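Local coordinates for protein beta-galactosidase/beta-glucuronidase (PDB 6MVF) that binds flavin mononucleotide and probably hydrolyses beta-glucuronides as a member of glycosyl hydrolase family 2, at residues Tyr90-Ala95 / Gly162-Ser167; Ser74-Lys79 / Asp131-Ile136. One frame throughout, in Å; residues are numbered along the deposited sequence.

Interaction 1. Residues Tyr90-Ala95 / Gly162-Ser167; sequences YVEVLA and GVNLIS
Glu92 and Asn164 face each other as a hydrogen-bonded antiparallel pair, and their side chains run alongside one another on the same face of the sheet. Start at Glu92 CB, which lies 3.6 Å from Asn164 O. CG then stands anti to the backbone N (chi1 168°), and the extended chain carries the carboxylate out between Asn164 and Ile166. The carboxyl carbon CD comes to 3.8 Å from Ile166 CD1. At the tip the two oxygens part company. OE2 accepts from Asn164 ND2 at 2.9 Å through its anti lone pair, although the carboxylate and amide planes are turned 65° apart; OE1 touches the CD1 methyl of Ile166 and makes a salt bridge with Arg120 NE.

On the opposite face the valines of the two strands pack together: Val91 CG2 meets Val163 CG1 at 3.9 Å, with Val93 CG2 beside Val163 CG2. Where the strand gives out, Leu94 N still bonds to Gly162 O at 3.2 Å, and a water donates to both Ala95 O and Gly162 O. Strands 26-29 and 119-122 flank the pair, so these are the two inner strands of a four-stranded antiparallel sheet, one layer of the jelly-roll beta sandwich that forms the family 2 sugar-binding domain.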
loop_
_atom_site.group_PDB
_atom_site.type_symbol
_atom_site.label_atom_id
_atom_site.label_comp_id
_atom_site.label_asym_id
_atom_site.label_seq_id
_atom_site.Cartn_x
_atom_site.Cartn_y
_atom_site.Cartn_z
ATOM N N TYR A 90 -14.132 -9.668 26.488
ATOM C CA TYR A 90 -14.830 -10.768 25.845
ATOM C C TYR A 90 -13.848 -11.517 24.961
ATOM O O TYR A 90 -13.003 -10.899 24.308
ATOM C CB TYR A 90 -16.012 -10.260 24.999
ATOM C CG TYR A 90 -17.292 -9.958 25.758
ATOM C CD1 TYR A 90 -17.453 -8.768 26.478
ATOM C CD2 TYR A 90 -18.361 -10.843 25.716
ATOM C CE1 TYR A 90 -18.650 -8.499 27.165
ATOM C CE2 TYR A 90 -19.557 -10.575 26.381
ATOM C CZ TYR A 90 -19.701 -9.416 27.103
ATOM O OH TYR A 90 -20.897 -9.193 27.759
ATOM N N VAL A 91 -13.946 -12.843 24.940
ATOM C CA VAL A 91 -13.252 -13.641 23.932
ATOM C C VAL A 91 -14.269 -14.016 22.869
ATOM O O VAL A 91 -15.410 -14.373 23.183
ATOM C CB VAL A 91 -12.554 -14.888 24.519
ATOM C CG1 VAL A 91 -13.519 -15.766 25.264
ATOM C CG2 VAL A 91 -11.919 -15.677 23.416
ATOM N N GLU A 92 -13.874 -13.879 21.604
ATOM C CA GLU A 92 -14.736 -14.164 20.464
ATOM C C GLU A 92 -14.060 -15.223 19.601
ATOM O O GLU A 92 -13.000 -14.971 19.020
ATOM C CB GLU A 92 -15.009 -12.886 19.681
ATOM C CG GLU A 92 -15.637 -13.086 18.327
ATOM C CD GLU A 92 -15.937 -11.763 17.635
ATOM O OE1 GLU A 92 -17.045 -11.203 17.873
ATOM O OE2 GLU A 92 -15.061 -11.279 16.862
ATOM N N VAL A 93 -14.663 -16.413 19.538
ATOM C CA VAL A 93 -14.235 -17.496 18.653
ATOM C C VAL A 93 -15.093 -17.435 17.396
ATOM O O VAL A 93 -16.328 -17.466 17.482
ATOM C CB VAL A 93 -14.370 -18.867 19.336
ATOM C CG1 VAL A 93 -13.974 -19.989 18.373
ATOM C CG2 VAL A 93 -13.541 -18.922 20.628
ATOM N N LEU A 94 -14.458 -17.345 16.225
ATOM C CA LEU A 94 -15.247 -17.157 15.006
ATOM C C LEU A 94 -15.781 -18.473 14.456
ATOM O O LEU A 94 -16.699 -18.447 13.627
ATOM C CB LEU A 94 -14.433 -16.415 13.931
ATOM C CG LEU A 94 -13.983 -14.999 14.332
ATOM C CD1 LEU A 94 -12.977 -14.374 13.334
ATOM C CD2 LEU A 94 -15.175 -14.083 14.567
ATOM N N ALA A 95 -15.218 -19.603 14.907
ATOM C CA ALA A 95 -15.717 -20.955 14.668
ATOM C C ALA A 95 -14.802 -21.971 15.353
ATOM O O ALA A 95 -13.574 -21.825 15.363
ATOM C CB ALA A 95 -15.835 -21.272 13.165
ATOM N N GLY A 162 -9.930 -18.279 13.382
ATOM C CA GLY A 162 -9.262 -17.365 14.284
ATOM C C GLY A 162 -10.138 -16.990 15.461
ATOM O O GLY A 162 -11.294 -17.404 15.577
ATOM N N VAL A 163 -9.558 -16.155 16.331
ATOM C CA VAL A 163 -10.100 -15.822 17.650
ATOM C C VAL A 163 -9.802 -14.351 17.939
ATOM O O VAL A 163 -8.738 -13.844 17.576
ATOM C CB VAL A 163 -9.499 -16.741 18.756
ATOM C CG1 VAL A 163 -9.924 -16.292 20.144
ATOM C CG2 VAL A 163 -9.884 -18.208 18.539
ATOM N N ASN A 164 -10.734 -13.669 18.610
ATOM C CA ASN A 164 -10.626 -12.240 18.881
ATOM C C ASN A 164 -10.847 -11.944 20.353
ATOM O O ASN A 164 -11.630 -12.612 21.033
ATOM C CB ASN A 164 -11.651 -11.412 18.101
ATOM C CG ASN A 164 -11.319 -11.290 16.637
ATOM O OD1 ASN A 164 -10.178 -11.024 16.269
ATOM N ND2 ASN A 164 -12.328 -11.475 15.787
ATOM N N LEU A 165 -10.177 -10.897 20.818
ATOM C CA LEU A 165 -10.399 -10.310 22.132
ATOM C C LEU A 165 -11.115 -8.979 21.936
ATOM O O LEU A 165 -10.714 -8.181 21.081
ATOM C CB LEU A 165 -9.070 -10.108 22.852
ATOM C CG LEU A 165 -8.995 -10.074 24.365
ATOM C CD1 LEU A 165 -9.381 -11.426 24.923
ATOM C CD2 LEU A 165 -7.576 -9.702 24.777
ATOM N N ILE A 166 -12.185 -8.749 22.696
ATOM C CA ILE A 166 -12.976 -7.525 22.583
ATOM C C ILE A 166 -12.983 -6.803 23.932
ATOM O O ILE A 166 -13.359 -7.383 24.959
ATOM C CB ILE A 166 -14.411 -7.805 22.102
ATOM C CG1 ILE A 166 -14.387 -8.543 20.758
ATOM C CG2 ILE A 166 -15.189 -6.494 21.994
ATOM C CD1 ILE A 166 -15.754 -8.946 20.236
ATOM N N SER A 167 -12.575 -5.538 23.922
ATOM C CA SER A 167 -12.579 -4.665 25.086
ATOM C C SER A 167 -13.632 -3.583 24.867
ATOM O O SER A 167 -13.603 -2.894 23.839
ATOM C CB SER A 167 -11.190 -4.051 25.279
ATOM O OG SER A 167 -11.188 -3.091 26.304
HETATM O O HOH W 1 -11.574 -20.077 14.728
#

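Interaction 2. Residues Ser74-Lys79 / Asp131-Ile136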
loop_
_atom_site.group_PDB
_atom_site.type_symbol
_atom_site.label_atom_id
_atom_site.label_comp_id
_atom_site.label_asym_id
_atom_site.label_seq_id
_atom_site.Cartn_x
_atom_site.Cartn_y
_atom_site.Cartn_z
ATOM N N SER A 74 -3.784 -23.364 23.272
ATOM C CA SER A 74 -3.589 -22.456 24.392
ATOM C C SER A 74 -2.560 -21.403 24.023
ATOM O O SER A 74 -1.636 -21.662 23.245
ATOM C CB SER A 74 -3.156 -23.191 25.669
ATOM O OG SER A 74 -1.821 -23.629 25.554
ATOM N N ARG A 75 -2.739 -20.210 24.590
ATOM C CA ARG A 75 -1.822 -19.092 24.401
ATOM C C ARG A 75 -1.983 -18.134 25.569
ATOM O O ARG A 75 -2.882 -18.279 26.399
ATOM C CB ARG A 75 -2.073 -18.367 23.077
ATOM C CG ARG A 75 -3.300 -17.478 23.074
ATOM C CD ARG A 75 -3.206 -16.479 21.936
ATOM N NE ARG A 75 -2.639 -15.219 22.399
ATOM C CZ ARG A 75 -2.285 -14.213 21.610
ATOM N NH1 ARG A 75 -2.418 -14.300 20.299
ATOM N NH2 ARG A 75 -1.790 -13.114 22.139
ATOM N N THR A 76 -1.105 -17.131 25.612
ATOM C CA THR A 76 -1.114 -16.098 26.639
ATOM C C THR A 76 -1.603 -14.775 26.054
ATOM O O THR A 76 -1.452 -14.521 24.857
ATOM C CB THR A 76 0.284 -15.970 27.242
ATOM O OG1 THR A 76 0.542 -17.159 27.991
ATOM C CG2 THR A 76 0.414 -14.754 28.167
ATOM N N PHE A 77 -2.253 -13.955 26.883
ATOM C CA PHE A 77 -2.706 -12.642 26.434
ATOM C C PHE A 77 -2.666 -11.656 27.595
ATOM O O PHE A 77 -2.747 -12.043 28.765
ATOM C CB PHE A 77 -4.113 -12.691 25.795
ATOM C CG PHE A 77 -5.243 -13.000 26.756
ATOM C CD1 PHE A 77 -5.598 -14.307 27.052
ATOM C CD2 PHE A 77 -5.993 -11.979 27.319
ATOM C CE1 PHE A 77 -6.665 -14.582 27.911
ATOM C CE2 PHE A 77 -7.061 -12.264 28.185
ATOM C CZ PHE A 77 -7.393 -13.558 28.469
ATOM N N LYS A 78 -2.503 -10.378 27.257
ATOM C CA LYS A 78 -2.539 -9.319 28.252
ATOM C C LYS A 78 -3.966 -8.826 28.390
ATOM O O LYS A 78 -4.703 -8.751 27.405
ATOM C CB LYS A 78 -1.617 -8.158 27.876
ATOM C CG LYS A 78 -0.165 -8.561 27.739
ATOM C CD LYS A 78 0.754 -7.658 28.562
ATOM C CE LYS A 78 1.907 -8.441 29.205
ATOM N NZ LYS A 78 2.617 -9.311 28.216
ATOM N N LYS A 79 -4.357 -8.525 29.614
ATOM C CA LYS A 79 -5.704 -8.045 29.871
ATOM C C LYS A 79 -5.843 -6.657 29.256
ATOM O O LYS A 79 -5.038 -5.773 29.570
ATOM C CB LYS A 79 -5.965 -8.025 31.379
ATOM C CG LYS A 79 -7.327 -7.497 31.817
ATOM C CD LYS A 79 -7.207 -6.883 33.209
ATOM C CE LYS A 79 -8.466 -6.140 33.646
ATOM N NZ LYS A 79 -9.604 -7.057 33.963
ATOM N N ASP A 131 -0.225 -10.910 32.189
ATOM C CA ASP A 131 -0.465 -12.109 31.403
ATOM C C ASP A 131 -1.645 -12.897 31.957
ATOM O O ASP A 131 -1.856 -12.963 33.170
ATOM C CB ASP A 131 0.791 -12.975 31.379
ATOM C CG ASP A 131 1.887 -12.396 30.497
ATOM O OD1 ASP A 131 1.622 -11.395 29.797
ATOM O OD2 ASP A 131 3.017 -12.941 30.501
ATOM N N ASN A 132 -2.435 -13.463 31.046
ATOM C CA ASN A 132 -3.474 -14.433 31.359
ATOM C C ASN A 132 -3.264 -15.635 30.447
ATOM O O ASN A 132 -2.532 -15.554 29.461
ATOM C CB ASN A 132 -4.892 -13.845 31.175
ATOM C CG ASN A 132 -5.181 -12.696 32.124
ATOM O OD1 ASN A 132 -5.994 -12.818 33.047
ATOM N ND2 ASN A 132 -4.513 -11.567 31.905
ATOM N N GLU A 133 -3.894 -16.761 30.776
ATOM C CA GLU A 133 -3.846 -17.943 29.917
ATOM C C GLU A 133 -5.226 -18.252 29.340
ATOM O O GLU A 133 -6.223 -18.295 30.069
ATOM C CB GLU A 133 -3.296 -19.156 30.667
ATOM C CG GLU A 133 -1.817 -19.436 30.346
ATOM C CD GLU A 133 -1.607 -20.220 29.032
ATOM O OE1 GLU A 133 -2.403 -21.147 28.734
ATOM O OE2 GLU A 133 -0.631 -19.915 28.299
ATOM N N LEU A 134 -5.269 -18.457 28.029
ATOM C CA LEU A 134 -6.482 -18.791 27.294
ATOM C C LEU A 134 -6.370 -20.217 26.767
ATOM O O LEU A 134 -5.391 -20.555 26.083
ATOM C CB LEU A 134 -6.693 -17.802 26.141
ATOM C CG LEU A 134 -7.830 -17.982 25.137
ATOM C CD1 LEU A 134 -9.132 -18.004 25.867
ATOM C CD2 LEU A 134 -7.821 -16.856 24.094
ATOM N N THR A 135 -7.371 -21.047 27.088
ATOM C CA THR A 135 -7.385 -22.469 26.738
ATOM C C THR A 135 -8.690 -22.790 26.021
ATOM O O THR A 135 -9.770 -22.536 26.563
ATOM C CB THR A 135 -7.233 -23.342 27.994
ATOM O OG1 THR A 135 -6.010 -23.006 28.665
ATOM C CG2 THR A 135 -7.200 -24.818 27.640
ATOM N N ILE A 136 -8.598 -23.337 24.808
ATOM C CA ILE A 136 -9.775 -23.738 24.033
ATOM C C ILE A 136 -9.640 -25.216 23.673
ATOM O O ILE A 136 -8.817 -25.590 22.825
ATOM C CB ILE A 136 -9.966 -22.889 22.770
ATOM C CG1 ILE A 136 -9.967 -21.398 23.113
ATOM C CG2 ILE A 136 -11.276 -23.281 22.070
ATOM C CD1 ILE A 136 -9.668 -20.476 21.923
#
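Phe77 and Asn132 pack against each other across two antiparallel strands at the middle of the six-stranded layer of the sugar-binding domain's beta sandwich. Asn132 CB sits over one face of the Phe77 ring, a CH-pi contact 3.9 Å from the centroid, offset toward the rim. Phe77 CG lies between its backbone N and carbonyl carbon (chi1 68°), which swings the ring over the neighbouring strand, where CE1 also reaches Leu134 CB at 3.7 Å.

On the other face the chemistry is polar. Thr76 OG1 donates to Glu133 OE2 at 3.0 Å, arriving on the anti side and 25° out of the carboxylate plane, with the two side chains crossing at about a right angle; the glutamate gets there by bending at chi2. An alanine in place of Glu133 removes the carboxylate, and the Thr76 hydroxyl would probably be left without this acceptor and less fixed in its rotation. Farther along, Lys78 folds back beside Asp131, and NZ makes a salt bridge to OD1 at 2.8 Å on the syn lone pair, at an exposed edge of the contact. The Thr76 CG2 methyl rests 3.6 Å from Asp131 CG.

The next shell fixes the asparagine. Asn132 ND2 donates to Arg128 O while its OD1 accepts from Asn105 ND2, so the amide is held at both ends. Trp34, on strand 34-37, touches Arg75 and Leu134 on the same face as the ring. Within its own strand, Arg75 turns its guanidinium side-on to Thr76 O: NH2 approaches in the carbonyl plane at 3.1 Å, whereas NE, at 2.8 Å, stands 41° above that plane.

Interactions 1 and 2 lie in the two facing sheets of one sandwich, and the chain alternates between them: strand 70-78 leads into 88-93, and strand 131-139 is followed by 163-168. The sheets meet where Leu165 CD2 packs on Phe77 CD2 at 3.8 Å and Val163 CG2 on Ile136 CD1 at 4.1 Å. Interaction 1 is mostly buried, and its Tyr90 side chain reaches toward the FMN site, about 6 Å from the side chain of Asp174, which binds FMN. Interaction 2 is only partly buried and away from that site; its Lys78-Asp131 salt bridge is exposed at the rim, whereas Glu92 of interaction 1 is partly exposed and shared between Asn164 and Arg120.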